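Long-range contacts in putative uncharacterized protein (Campylobacter jejuni, PDB 5TPU), which is of unassigned function but belongs to the WxcM-like family of the cupin clan and holds thymidine-5'-diphosphate in a pocket of its beta fold: residues Asp45-Phe50 and Phe106-Lys111; His57-Gln62 and Ile95-Trp100; Ser70-Leu75 and Lys83-Arg88. The protein carries 3 engineered substitutions. All blocks are in the same frame, centred on the assembly; numbering follows the deposited sequence. Where two conformers were deposited one is given.

Interaction 1: Asp45-Phe50 and Phe106-Lys111; sequences DTDPNF and FSYGAK
With chi1 at 50°, the hydroxyl of Thr46 stands between its own backbone N and carbonyl carbon and is aimed at the chain of Ala110, while CG2 lies anti to the carbonyl carbon, on the side of the Phe106 ring. Thr46 OG1 donates to Ala110 O at 2.7 Å, reaching the oxygen from 31° off the carbonyl plane. Its methyl, Thr46 CG2, packs 3.8 Å from Phe106 CD2, so the two branches of one small residue serve a polar and an apolar neighbour, which is what threonine suits in a buried place.

The backbone of Thr46 adds a second bond: Gly109 N gives its hydrogen to Thr46 O over 2.7 Å, almost straight at 176°, although the donor sits well above the carbonyl plane. Tyr108 CA brings a CH to the same oxygen, at 3.6 Å. Tyr108 has CG anti to the backbone N (chi1 -175°), and its ring edge lies beside Asp47 OD1, 3.9 Å from Tyr108 CE1. Pro48 CD packs 4.2 Å from Tyr108 CB, near the plane of the ring. Proline has no N-H to offer Phe106 O, and its ring carbons lie against that oxygen instead. Water bridges the segments twice, once from Asp45 N to Gly109 O and once from Asp47 O to Phe106 N.

Outside the pair, Ser107 is bonded to Ser70, and Phe106 and Ala110 pack on Met66 of strand 62-68. Gly109 has positive phi, a conformation glycine adopts easily, in the type II turn Ser107-Ala110. Asp47 begins a type I turn and, through OD2 accepting from Asn49 N, an Asx turn. The residues leading into a type I turn, docked on a type II turn, join two inter-strand loops toward one end of the cupin-like beta fold.

Interaction 2: His57-Gln62 and Ile95-Trp100; sequences HKNLEQ and IGKNMW
Lys97 reaches across the loop 57-62 as an extended chain, and each part of it meets something different. Lys97 CB lies 3.3 Å from Lys58 O; Lys97 CG, set anti to the carbonyl carbon (chi1 -66°), moves on to Asn59 O at 3.5 Å. CD stays beside that carbonyl and also approaches the amide oxygen of Asn59. Lys97 CE comes 3.7 Å from Glu61 OE2, and Lys97 NZ ends 3.8 Å from Asn59 OD1. The ammonium is too far from Glu61 for a salt bridge, so the attraction between them is probably diffuse. A long flexible lysine suits this exposed place because its methylenes can lie over the carbonyls while the charge remains among polar groups.

Glu61 also sends an extended chain back, its CG packing against Gly96 CA and Lys97 CG. The backbones are joined at both ends of the loop. Gln62 and Ile95 form an antiparallel hydrogen-bonded pair, with Gln62 N to Ile95 O and Ile95 N to Gln62 O both at 2.9 Å. Further along, Asn98 N donates to Lys58 O at 2.9 Å, in the carbonyl plane and on a lone pair. A water tucked inside the loop is held by three bonds: it donates to His57 O and Gly96 O and accepts from Met99 N. Leu60 CD2 lies over the centre of one face of the His57 ring, 3.6 Å above its plane.

Around the contact, Gln62 OE1 accepts from Arg101 of strand 99-104, and the His57 ring meets Tyr125, a residue of the thymidine-5'-diphosphate pocket, edge-to-face. Ile95 and Met99 pack on Leu75 of strand 71-76, whereas Lys58 and Asn98 lie against Asn135 in helix 129-135.

Interaction 3: Ser70-Leu75 and Lys83-Arg88; sequences SCDIIL and KICLNR
A beta hairpin, strands 71-76 and 81-86, forms one margin of a four-stranded antiparallel sheet, and this contact is the pairing of its two arms. Cys71 with Leu86 and Ile73 with Ile84 are hydrogen-bonded pairs. In the first, Cys71 N donates to Leu86 O at 3.0 Å and Leu86 N returns a bond to Cys71 O; in the second, Ile73 N reaches Ile84 O at 2.8 Å, nearly straight at 172°, and Ile84 N meets Ile73 O. At the non-hydrogen-bonded pairs, Asp72 with Cys85 and Ile74 with Lys83, CH groups approach the same carbonyls, as when Asp72 CA lies 3.3 Å from Ile84 O.

The side chains divide by face. On that of Cys71, Ile73, Ile84 and Leu86, Ile73 CD1 crosses to Leu86 CD1 at 3.5 Å. The first torsion of Ile73, -22°, is far from staggered, with CG1 and CD1 lying toward Leu86. Further along, Leu75 CD1 presses on Ile84 CD1 at 3.5 Å, tighter than usual for two methyls. Ile73 and Leu86 also pack on Leu64 and Leu93 of the facing strands 62-68 and 91-95, and Ile84 on Leu93, where branched aliphatics fill the space between sheets.

On the other face, Asp72 OD1 lies 3.6 Å from Cys85 CB, and Lys83 runs its CG and CD past the Asp72 side chain. Asp72 OD2 accepts from Asn105, and Lys83 NZ stays 4.5 Å from Asp72 OD2, beyond a salt bridge. The chemistry implies a hairpin fixed by its backbone bonds and by apolar burial on one face, with charge on the other probably a modest addition.

In the fold
All three contacts are partly buried. Interaction 3 is the most regular, two paired strands with one face packed inside the fold and the other outside; interaction 1 joins loops and interaction 2 a loop with strand ends, both with water bridges. Interactions 1 and 2 do not touch, their centres about 23 Å apart on opposite sides of the chain's centre, and interaction 3 meets both. At one end Ser107 N probably bonds to Ser70 O and Phe106 packs on Cys71; at the other Leu75 lies against Ile95 and Met99. Interactions 2 and 3 reach the same sheet through neighbouring strands 99-104 and 71-76. Only interaction 1 lies within reach of the second subunit.

Interaction 1: Asp45-Phe50 and Phe106-Lys111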
ATOM      1  N   ASP A  45      -4.290  -6.593  11.947  1.00 15.84           N
ATOM      2  CA  ASP A  45      -4.478  -7.312  13.220  1.00 17.19           C
ATOM      3  C   ASP A  45      -3.941  -6.553  14.440  1.00 16.67           C
ATOM      4  O   ASP A  45      -3.440  -7.160  15.360  1.00 15.01           O
ATOM      5  CB  ASP A  45      -3.874  -8.698  13.125  1.00 17.75           C
ATOM      6  CG  ASP A  45      -4.723  -9.605  12.273  1.00 17.01           C
ATOM      7  OD1 ASP A  45      -5.931  -9.309  12.155  1.00 19.60           O
ATOM      8  OD2 ASP A  45      -4.217 -10.585  11.723  1.00 19.29           O
ATOM      9  N   THR A  46      -4.106  -5.236  14.415  1.00 15.15           N
ATOM     10  CA  THR A  46      -3.569  -4.369  15.448  1.00 17.14           C
ATOM     11  C   THR A  46      -4.539  -4.343  16.629  1.00 18.68           C
ATOM     12  O   THR A  46      -5.685  -4.803  16.535  1.00 15.25           O
ATOM     13  CB  THR A  46      -3.305  -2.956  14.909  1.00 16.68           C
ATOM     14  OG1 THR A  46      -4.462  -2.443  14.221  1.00 15.98           O
ATOM     15  CG2 THR A  46      -2.125  -2.999  13.949  1.00 16.35           C
ATOM     16  N   ASP A  47      -4.077  -3.759  17.727  1.00 17.90           N
ATOM     17  CA  ASP A  47      -4.787  -3.870  18.981  1.00 21.18           C
ATOM     18  C   ASP A  47      -4.382  -2.677  19.814  1.00 20.17           C
ATOM     19  O   ASP A  47      -3.205  -2.455  19.992  1.00 18.83           O
ATOM     20  CB  ASP A  47      -4.402  -5.176  19.679  1.00 19.64           C
ATOM     21  CG  ASP A  47      -5.253  -5.489  20.886  1.00 20.53           C
ATOM     22  OD1 ASP A  47      -5.710  -6.627  20.982  1.00 26.85           O
ATOM     23  OD2 ASP A  47      -5.425  -4.676  21.797  1.00 19.10           O
ATOM     24  N   PRO A  48      -5.375  -1.952  20.344  1.00 21.74           N
ATOM     25  CA  PRO A  48      -5.106  -0.761  21.143  1.00 23.28           C
ATOM     26  C   PRO A  48      -4.376  -1.046  22.410  1.00 21.01           C
ATOM     27  O   PRO A  48      -4.000  -0.079  23.033  1.00 25.21           O
ATOM     28  CB  PRO A  48      -6.506  -0.181  21.487  1.00 21.52           C
ATOM     29  CG  PRO A  48      -7.486  -1.207  21.074  1.00 20.26           C
ATOM     30  CD  PRO A  48      -6.816  -2.202  20.162  1.00 21.59           C
ATOM     31  N   ASN A  49      -4.171  -2.302  22.797  1.00 18.80           N
ATOM     32  CA  ASN A  49      -3.454  -2.594  24.025  1.00 23.08           C
ATOM     33  C   ASN A  49      -2.010  -2.859  23.721  1.00 22.69           C
ATOM     34  O   ASN A  49      -1.245  -3.115  24.625  1.00 22.66           O
ATOM     35  CB  ASN A  49      -3.961  -3.866  24.724  1.00 26.12           C
ATOM     36  CG  ASN A  49      -5.316  -3.700  25.391  1.00 30.61           C
ATOM     37  OD1 ASN A  49      -6.092  -4.668  25.443  1.00 38.73           O
ATOM     38  ND2 ASN A  49      -5.632  -2.496  25.856  1.00 29.87           N
ATOM     39  N   PHE A  50      -1.645  -2.868  22.453  1.00 22.91           N
ATOM     40  CA  PHE A  50      -0.311  -3.267  22.049  1.00 24.78           C
ATOM     41  C   PHE A  50       0.268  -2.241  21.083  1.00 23.69           C
ATOM     42  O   PHE A  50       0.243  -2.400  19.841  1.00 24.15           O
ATOM     43  CB  PHE A  50      -0.312  -4.654  21.447  1.00 25.78           C
ATOM     44  CG  PHE A  50      -0.672  -5.724  22.434  1.00 29.58           C
ATOM     45  CD1 PHE A  50       0.328  -6.365  23.183  1.00 33.55           C
ATOM     46  CD2 PHE A  50      -2.005  -6.103  22.621  1.00 27.67           C
ATOM     47  CE1 PHE A  50       0.006  -7.377  24.073  1.00 30.41           C
ATOM     48  CE2 PHE A  50      -2.332  -7.105  23.522  1.00 26.95           C
ATOM     49  CZ  PHE A  50      -1.329  -7.739  24.241  1.00 30.84           C
ATOM     50  N   PHE A 106      -3.871   1.910  18.274  1.00 15.45           N
ATOM     51  CA  PHE A 106      -4.500   1.372  17.057  1.00 17.42           C
ATOM     52  C   PHE A 106      -5.899   0.916  17.435  1.00 15.33           C
ATOM     53  O   PHE A 106      -6.054   0.221  18.423  1.00 17.32           O
ATOM     54  CB  PHE A 106      -3.736   0.193  16.465  1.00 16.62           C
ATOM     55  CG  PHE A 106      -2.469   0.596  15.796  1.00 16.74           C
ATOM     56  CD1 PHE A 106      -1.346   0.883  16.552  1.00 16.72           C
ATOM     57  CD2 PHE A 106      -2.407   0.743  14.441  1.00 16.41           C
ATOM     58  CE1 PHE A 106      -0.183   1.284  15.948  1.00 18.32           C
ATOM     59  CE2 PHE A 106      -1.224   1.084  13.815  1.00 16.06           C
ATOM     60  CZ  PHE A 106      -0.112   1.378  14.565  1.00 17.08           C
ATOM     61  N   SER A 107      -6.911   1.340  16.704  1.00 16.18           N
ATOM     62  CA  SER A 107      -8.203   0.703  16.898  1.00 16.60           C
ATOM     63  C   SER A 107      -8.068  -0.792  16.532  1.00 17.46           C
ATOM     64  O   SER A 107      -7.170  -1.197  15.780  1.00 15.23           O
ATOM     65  CB  SER A 107      -9.264   1.400  16.081  1.00 16.79           C
ATOM     66  OG  SER A 107      -8.991   1.272  14.719  1.00 16.08           O
ATOM     67  N   TYR A 108      -8.886  -1.626  17.158  1.00 15.59           N
ATOM     68  CA  TYR A 108      -8.746  -3.054  16.998  1.00 17.14           C
ATOM     69  C   TYR A 108      -8.855  -3.468  15.537  1.00 17.81           C
ATOM     70  O   TYR A 108      -9.815  -3.129  14.888  1.00 17.61           O
ATOM     71  CB  TYR A 108      -9.872  -3.733  17.735  1.00 18.01           C
ATOM     72  CG  TYR A 108      -9.735  -5.215  17.733  1.00 18.99           C
ATOM     73  CD1 TYR A 108      -9.011  -5.830  18.715  1.00 20.49           C
ATOM     74  CD2 TYR A 108     -10.356  -6.018  16.753  1.00 18.78           C
ATOM     75  CE1 TYR A 108      -8.872  -7.197  18.748  1.00 20.86           C
ATOM     76  CE2 TYR A 108     -10.249  -7.383  16.790  1.00 17.65           C
ATOM     77  CZ  TYR A 108      -9.508  -7.967  17.780  1.00 19.64           C
ATOM     78  OH  TYR A 108      -9.348  -9.327  17.866  1.00 24.33           O
ATOM     79  N   GLY A 109      -7.840  -4.152  15.029  1.00 16.97           N
ATOM     80  CA  GLY A 109      -7.833  -4.591  13.673  1.00 16.47           C
ATOM     81  C   GLY A 109      -7.575  -3.490  12.680  1.00 16.28           C
ATOM     82  O   GLY A 109      -7.738  -3.711  11.503  1.00 14.48           O
ATOM     83  N   ALA A 110      -7.099  -2.335  13.113  1.00 15.94           N
ATOM     84  CA  ALA A 110      -6.799  -1.273  12.168  1.00 15.84           C
ATOM     85  C   ALA A 110      -5.663  -1.671  11.251  1.00 14.62           C
ATOM     86  O   ALA A 110      -4.860  -2.523  11.601  1.00 15.26           O
ATOM     87  CB  ALA A 110      -6.429   0.006  12.891  1.00 17.46           C
ATOM     88  N   LYS A 111      -5.621  -1.045  10.084  1.00 14.47           N
ATOM     89  CA  LYS A 111      -4.670  -1.378   9.051  1.00 17.66           C
ATOM     90  C   LYS A 111      -3.918  -0.175   8.568  1.00 14.79           C
ATOM     91  O   LYS A 111      -4.502   0.794   8.125  1.00 17.82           O
ATOM     92  CB  LYS A 111      -5.344  -2.066   7.862  1.00 19.17           C
ATOM     93  CG  LYS A 111      -6.124  -3.310   8.268  1.00 25.47           C
ATOM     94  CD  LYS A 111      -6.649  -4.101   7.054  1.00 32.44           C
ATOM     95  CE  LYS A 111      -7.792  -5.070   7.403  1.00 34.84           C
ATOM     96  NZ  LYS A 111      -8.868  -4.362   8.175  1.00 40.04           N
TER
HETATM   97  O   HOH W   1      -6.824  -5.923  10.576  1.00 14.16           O
HETATM   98  O   HOH W   2      -1.997   0.073  19.848  1.00 16.23           O

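Interaction 2: His57-Gln62 and Ile95-Trp100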
ATOM      1  N   HIS A  57      14.722   6.581  12.686  1.00 22.95           N
ATOM      2  CA  HIS A  57      15.585   6.277  11.581  1.00 26.09           C
ATOM      3  C   HIS A  57      16.407   7.503  11.253  1.00 26.81           C
ATOM      4  O   HIS A  57      16.020   8.617  11.621  1.00 26.94           O
ATOM      5  CB  HIS A  57      14.719   5.906  10.385  1.00 28.75           C
ATOM      6  CG  HIS A  57      13.915   4.670  10.636  1.00 29.10           C
ATOM      7  ND1 HIS A  57      14.493   3.426  10.740  1.00 26.18           N
ATOM      8  CD2 HIS A  57      12.597   4.498  10.882  1.00 28.82           C
ATOM      9  CE1 HIS A  57      13.562   2.537  11.015  1.00 31.70           C
ATOM     10  NE2 HIS A  57      12.395   3.157  11.071  1.00 31.13           N
ATOM     11  N   LYS A  58      17.504   7.282  10.543  1.00 28.12           N
ATOM     12  CA  LYS A  58      18.284   8.352   9.940  1.00 36.43           C
ATOM     13  C   LYS A  58      17.781   8.749   8.554  1.00 33.33           C
ATOM     14  O   LYS A  58      17.100   9.770   8.437  1.00 40.84           O
ATOM     15  CB  LYS A  58      19.774   7.984   9.913  1.00 44.30           C
ATOM     16  CG  LYS A  58      20.661   9.215  10.032  1.00 56.15           C
ATOM     17  CD  LYS A  58      22.136   8.912   9.825  1.00 58.53           C
ATOM     18  CE  LYS A  58      22.993   9.905  10.595  1.00 69.41           C
ATOM     19  NZ  LYS A  58      24.450   9.736  10.328  1.00 76.79           N
ATOM     20  N   ASN A  59      18.073   7.965   7.520  1.00 29.79           N
ATOM     21  CA  ASN A  59      17.777   8.394   6.148  1.00 31.97           C
ATOM     22  C   ASN A  59      16.446   7.945   5.562  1.00 29.06           C
ATOM     23  O   ASN A  59      16.000   8.444   4.524  1.00 28.02           O
ATOM     24  CB  ASN A  59      18.888   7.964   5.208  1.00 39.59           C
ATOM     25  CG  ASN A  59      19.900   9.073   5.006  1.00 46.81           C
ATOM     26  OD1 ASN A  59      20.044   9.627   3.907  1.00 50.15           O
ATOM     27  ND2 ASN A  59      20.524   9.476   6.101  1.00 44.13           N
ATOM     28  N   LEU A  60      15.807   7.022   6.262  1.00 26.61           N
ATOM     29  CA  LEU A  60      14.575   6.435   5.763  1.00 23.41           C
ATOM     30  C   LEU A  60      13.441   7.454   5.822  1.00 21.84           C
ATOM     31  O   LEU A  60      13.150   8.077   6.876  1.00 20.18           O
ATOM     32  CB  LEU A  60      14.235   5.187   6.584  1.00 22.00           C
ATOM     33  CG  LEU A  60      12.909   4.483   6.237  1.00 21.91           C
ATOM     34  CD1 LEU A  60      12.981   3.903   4.846  1.00 20.91           C
ATOM     35  CD2 LEU A  60      12.581   3.432   7.303  1.00 22.69           C
ATOM     36  N   GLU A  61      12.801   7.587   4.672  1.00 21.20           N
ATOM     37  CA  GLU A  61      11.541   8.311   4.568  1.00 21.91           C
ATOM     38  C   GLU A  61      10.380   7.372   4.339  1.00 22.27           C
ATOM     39  O   GLU A  61      10.543   6.336   3.666  1.00 22.35           O
ATOM     40  CB  GLU A  61      11.613   9.250   3.391  1.00 21.74           C
ATOM     41  CG  GLU A  61      12.722  10.293   3.551  1.00 22.49           C
ATOM     42  CD  GLU A  61      12.833  11.128   2.300  1.00 25.06           C
ATOM     43  OE1 GLU A  61      12.042  12.083   2.082  1.00 21.89           O
ATOM     44  OE2 GLU A  61      13.700  10.760   1.509  1.00 26.62           O
ATOM     45  N   GLN A  62       9.222   7.768   4.865  1.00 20.19           N
ATOM     46  CA  GLN A  62       7.984   7.003   4.723  1.00 19.56           C
ATOM     47  C   GLN A  62       6.743   7.860   4.474  1.00 21.12           C
ATOM     48  O   GLN A  62       6.663   9.019   4.886  1.00 22.26           O
ATOM     49  CB  GLN A  62       7.729   6.169   5.984  1.00 19.37           C
ATOM     50  CG  GLN A  62       8.771   5.105   6.311  1.00 23.95           C
ATOM     51  CD  GLN A  62       8.783   4.808   7.805  1.00 28.84           C
ATOM     52  OE1 GLN A  62       9.013   5.700   8.628  1.00 31.11           O
ATOM     53  NE2 GLN A  62       8.469   3.592   8.157  1.00 27.05           N
ATOM     54  N   ILE A  95       6.665  11.091   6.888  1.00 20.38           N
ATOM     55  CA  ILE A  95       7.690  11.162   7.892  1.00 22.90           C
ATOM     56  C   ILE A  95       9.044  11.079   7.241  1.00 23.43           C
ATOM     57  O   ILE A  95       9.404  10.055   6.677  1.00 26.43           O
ATOM     58  CB  ILE A  95       7.613  10.032   8.915  1.00 23.98           C
ATOM     59  CG1 ILE A  95       6.227   9.970   9.565  1.00 22.52           C
ATOM     60  CG2 ILE A  95       8.680  10.254  10.003  1.00 22.96           C
ATOM     61  CD1 ILE A  95       6.058   8.747  10.436  1.00 22.99           C
ATOM     62  N   GLY A  96       9.793  12.166   7.347  1.00 22.46           N
ATOM     63  CA  GLY A  96      11.068  12.311   6.688  1.00 22.68           C
ATOM     64  C   GLY A  96      12.234  11.863   7.560  1.00 25.69           C
ATOM     65  O   GLY A  96      12.088  11.104   8.529  1.00 21.46           O
ATOM     66  N   LYS A  97      13.416  12.360   7.193  1.00 28.04           N
ATOM     67  CA  LYS A  97      14.679  11.954   7.806  1.00 26.68           C
ATOM     68  C   LYS A  97      14.771  12.441   9.237  1.00 25.39           C
ATOM     69  O   LYS A  97      14.088  13.392   9.626  1.00 27.01           O
ATOM     70  CB  LYS A  97      15.846  12.457   6.981  1.00 33.51           C
ATOM     71  CG  LYS A  97      15.909  11.790   5.610  1.00 37.00           C
ATOM     72  CD  LYS A  97      16.990  12.364   4.702  1.00 46.02           C
ATOM     73  CE  LYS A  97      16.721  12.011   3.245  1.00 48.30           C
ATOM     74  NZ  LYS A  97      17.858  12.383   2.361  1.00 53.29           N
ATOM     75  N   ASN A  98      15.546  11.708  10.027  1.00 22.36           N
ATOM     76  CA  ASN A  98      15.864  12.018  11.411  1.00 25.66           C
ATOM     77  C   ASN A  98      14.682  12.210  12.330  1.00 27.52           C
ATOM     78  O   ASN A  98      14.636  13.170  13.073  1.00 24.90           O
ATOM     79  CB  ASN A  98      16.811  13.215  11.462  1.00 28.24           C
ATOM     80  CG  ASN A  98      18.142  12.891  10.814  1.00 30.90           C
ATOM     81  OD1 ASN A  98      18.443  13.335   9.694  1.00 34.42           O
ATOM     82  ND2 ASN A  98      18.903  12.025  11.477  1.00 33.14           N
ATOM     83  N   MET A  99      13.740  11.266  12.295  1.00 28.47           N
ATOM     84  CA  MET A  99      12.553  11.337  13.143  1.00 23.97           C
ATOM     85  C   MET A  99      12.327  10.135  14.058  1.00 24.20           C
ATOM     86  O   MET A  99      12.459   8.976  13.689  1.00 20.68           O
ATOM     87  CB  MET A  99      11.354  11.498  12.249  1.00 25.73           C
ATOM     88  CG  MET A  99      11.331  12.787  11.449  1.00 27.33           C
ATOM     89  SD  MET A  99      11.126  14.223  12.514  1.00 25.64           S
ATOM     90  CE  MET A  99       9.552  14.020  13.305  1.00 25.47           C
ATOM     91  N   TRP A 100      12.009  10.456  15.295  1.00 25.41           N
ATOM     92  CA  TRP A 100      11.662   9.489  16.295  1.00 24.07           C
ATOM     93  C   TRP A 100      10.143   9.436  16.175  1.00 26.38           C
ATOM     94  O   TRP A 100       9.485  10.462  15.904  1.00 24.63           O
ATOM     95  CB  TRP A 100      12.066   9.988  17.650  1.00 21.68           C
ATOM     96  CG  TRP A 100      11.716   9.147  18.795  1.00 21.41           C
ATOM     97  CD1 TRP A 100      10.544   9.153  19.528  1.00 22.57           C
ATOM     98  CD2 TRP A 100      12.580   8.218  19.435  1.00 23.09           C
ATOM     99  NE1 TRP A 100      10.633   8.245  20.549  1.00 22.24           N
ATOM    100  CE2 TRP A 100      11.866   7.646  20.504  1.00 24.13           C
ATOM    101  CE3 TRP A 100      13.873   7.772  19.176  1.00 23.40           C
ATOM    102  CZ2 TRP A 100      12.429   6.667  21.337  1.00 25.73           C
ATOM    103  CZ3 TRP A 100      14.416   6.815  20.011  1.00 25.08           C
ATOM    104  CH2 TRP A 100      13.709   6.293  21.078  1.00 23.51           C
TER
HETATM  105  O   HOH W   3      13.233   9.334  10.243  1.00 27.07           O

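Interaction 3: Ser70-Leu75 and Lys83-Arg88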
ATOM      1  N   SER A  70      -7.961   3.495  13.037  1.00 17.08           N
ATOM      2  CA  SER A  70      -7.231   4.626  13.497  1.00 17.75           C
ATOM      3  C   SER A  70      -6.071   4.288  14.401  1.00 15.88           C
ATOM      4  O   SER A  70      -5.949   3.200  14.953  1.00 16.45           O
ATOM      5  CB  SER A  70      -8.145   5.649  14.161  1.00 17.55           C
ATOM      6  OG  SER A  70      -8.535   5.178  15.416  0.75 17.61           O
ATOM      7  N   CYS A  71      -5.192   5.268  14.511  1.00 16.80           N
ATOM      8  CA  CYS A  71      -4.086   5.244  15.470  1.00 18.11           C
ATOM      9  C   CYS A  71      -3.564   6.650  15.724  1.00 17.62           C
ATOM     10  O   CYS A  71      -3.924   7.570  15.031  1.00 19.14           O
ATOM     11  CB  CYS A  71      -2.928   4.343  15.009  1.00 16.47           C
ATOM     12  SG  CYS A  71      -1.928   5.107  13.727  1.00 20.36           S
ATOM     13  N   ASP A  72      -2.730   6.770  16.754  1.00 19.75           N
ATOM     14  CA  ASP A  72      -1.960   7.949  17.094  1.00 20.30           C
ATOM     15  C   ASP A  72      -0.500   7.648  16.841  1.00 24.27           C
ATOM     16  O   ASP A  72      -0.008   6.553  17.181  1.00 24.67           O
ATOM     17  CB  ASP A  72      -2.141   8.308  18.583  1.00 22.07           C
ATOM     18  CG  ASP A  72      -3.551   8.654  18.907  1.00 20.37           C
ATOM     19  OD1 ASP A  72      -4.234   9.213  18.013  1.00 22.62           O
ATOM     20  OD2 ASP A  72      -3.981   8.341  20.021  1.00 23.47           O
ATOM     21  N   ILE A  73       0.158   8.633  16.231  1.00 23.32           N
ATOM     22  CA  ILE A  73       1.590   8.658  16.007  1.00 28.61           C
ATOM     23  C   ILE A  73       2.094   9.849  16.766  1.00 24.49           C
ATOM     24  O   ILE A  73       1.683  10.986  16.499  1.00 21.71           O
ATOM     25  CB  ILE A  73       2.034   8.925  14.550  1.00 32.09           C
ATOM     26  CG1 ILE A  73       0.928   8.597  13.551  1.00 38.76           C
ATOM     27  CG2 ILE A  73       3.397   8.280  14.294  1.00 33.83           C
ATOM     28  CD1 ILE A  73       1.258   7.586  12.471  1.00 45.81           C
ATOM     29  N   ILE A  74       2.994   9.583  17.702  1.00 26.37           N
ATOM     30  CA  ILE A  74       3.752  10.633  18.315  1.00 24.52           C
ATOM     31  C   ILE A  74       5.062  10.796  17.556  1.00 22.67           C
ATOM     32  O   ILE A  74       5.868   9.885  17.447  1.00 23.09           O
ATOM     33  CB  ILE A  74       3.976  10.318  19.779  1.00 30.65           C
ATOM     34  CG1 ILE A  74       2.625  10.012  20.415  1.00 35.35           C
ATOM     35  CG2 ILE A  74       4.684  11.485  20.460  1.00 33.06           C
ATOM     36  CD1 ILE A  74       2.651  10.061  21.928  1.00 39.57           C
ATOM     37  N   LEU A  75       5.238  11.953  16.962  1.00 23.22           N
ATOM     38  CA  LEU A  75       6.468  12.277  16.267  1.00 23.74           C
ATOM     39  C   LEU A  75       7.347  13.142  17.171  1.00 25.21           C
ATOM     40  O   LEU A  75       6.818  13.914  17.989  1.00 25.33           O
ATOM     41  CB  LEU A  75       6.158  13.043  14.997  1.00 27.06           C
ATOM     42  CG  LEU A  75       5.349  12.378  13.884  1.00 26.79           C
ATOM     43  CD1 LEU A  75       4.983  13.422  12.840  1.00 27.42           C
ATOM     44  CD2 LEU A  75       6.170  11.299  13.215  1.00 27.90           C
ATOM     45  N   LYS A  83       1.519  14.760  18.552  1.00 25.73           N
ATOM     46  CA  LYS A  83       0.680  13.589  18.428  1.00 31.09           C
ATOM     47  C   LYS A  83      -0.172  13.837  17.213  1.00 28.86           C
ATOM     48  O   LYS A  83      -0.598  14.954  16.945  1.00 29.93           O
ATOM     49  CB  LYS A  83      -0.220  13.395  19.644  1.00 36.66           C
ATOM     50  CG  LYS A  83      -1.011  12.086  19.621  1.00 45.20           C
ATOM     51  CD  LYS A  83      -2.003  11.948  20.776  1.00 49.63           C
ATOM     52  CE  LYS A  83      -1.306  11.691  22.107  1.00 56.14           C
ATOM     53  NZ  LYS A  83      -2.232  11.080  23.100  1.00 61.85           N
ATOM     54  N   ILE A  84      -0.351  12.813  16.411  1.00 29.14           N
ATOM     55  CA  ILE A  84      -1.155  12.940  15.208  1.00 29.11           C
ATOM     56  C   ILE A  84      -2.017  11.711  15.114  1.00 27.44           C
ATOM     57  O   ILE A  84      -1.476  10.620  15.213  1.00 28.23           O
ATOM     58  CB  ILE A  84      -0.277  12.972  13.973  1.00 28.06           C
ATOM     59  CG1 ILE A  84       0.759  14.084  14.191  1.00 32.07           C
ATOM     60  CG2 ILE A  84      -1.180  13.196  12.772  1.00 31.09           C
ATOM     61  CD1 ILE A  84       1.660  14.384  13.029  1.00 32.81           C
ATOM     62  N   CYS A  85      -3.322  11.923  14.946  1.00 25.90           N
ATOM     63  CA  CYS A  85      -4.293  10.870  14.733  1.00 22.27           C
ATOM     64  C   CYS A  85      -4.461  10.650  13.244  1.00 20.95           C
ATOM     65  O   CYS A  85      -4.857  11.562  12.502  1.00 19.36           O
ATOM     66  CB  CYS A  85      -5.655  11.224  15.334  1.00 24.12           C
ATOM     67  SG  CYS A  85      -6.822   9.829  15.132  1.00 24.64           S
ATOM     68  N   LEU A  86      -4.196   9.427  12.809  1.00 19.01           N
ATOM     69  CA  LEU A  86      -4.545   9.008  11.449  1.00 19.31           C
ATOM     70  C   LEU A  86      -5.840   8.178  11.517  1.00 17.81           C
ATOM     71  O   LEU A  86      -5.958   7.251  12.329  1.00 16.99           O
ATOM     72  CB  LEU A  86      -3.447   8.142  10.886  1.00 19.23           C
ATOM     73  CG  LEU A  86      -2.028   8.695  10.791  1.00 23.22           C
ATOM     74  CD1 LEU A  86      -1.192   7.734   9.935  1.00 26.65           C
ATOM     75  CD2 LEU A  86      -2.045  10.069  10.153  1.00 22.69           C
ATOM     76  N   ASN A  87      -6.824   8.559  10.732  1.00 16.43           N
ATOM     77  CA  ASN A  87      -8.141   7.916  10.866  1.00 19.18           C
ATOM     78  C   ASN A  87      -8.944   7.827   9.595  1.00 17.04           C
ATOM     79  O   ASN A  87     -10.150   7.513   9.602  1.00 16.15           O
ATOM     80  CB  ASN A  87      -8.926   8.506  12.039  1.00 20.41           C
ATOM     81  CG  ASN A  87      -9.301   9.973  11.866  1.00 19.45           C
ATOM     82  OD1 ASN A  87      -9.932  10.584  12.769  1.00 18.75           O
ATOM     83  ND2 ASN A  87      -8.940  10.547  10.759  1.00 16.60           N
ATOM     84  N   ARG A  88      -8.254   8.081   8.497  1.00 15.31           N
ATOM     85  CA  ARG A  88      -8.880   7.993   7.208  1.00 16.03           C
ATOM     86  C   ARG A  88      -7.918   7.623   6.085  1.00 15.83           C
ATOM     87  O   ARG A  88      -6.745   8.002   6.122  1.00 15.86           O
ATOM     88  CB  ARG A  88      -9.649   9.306   6.936  1.00 18.16           C
ATOM     89  CG  ARG A  88      -8.878  10.608   7.096  1.00 18.22           C
ATOM     90  CD  ARG A  88      -9.827  11.805   7.036  1.00 21.94           C
ATOM     91  NE  ARG A  88     -10.594  11.692   5.792  1.00 22.03           N
ATOM     92  CZ  ARG A  88     -11.886  11.918   5.660  1.00 21.04           C
ATOM     93  NH1 ARG A  88     -12.449  11.703   4.488  1.00 22.63           N
ATOM     94  NH2 ARG A  88     -12.610  12.357   6.684  1.00 26.13           N
TER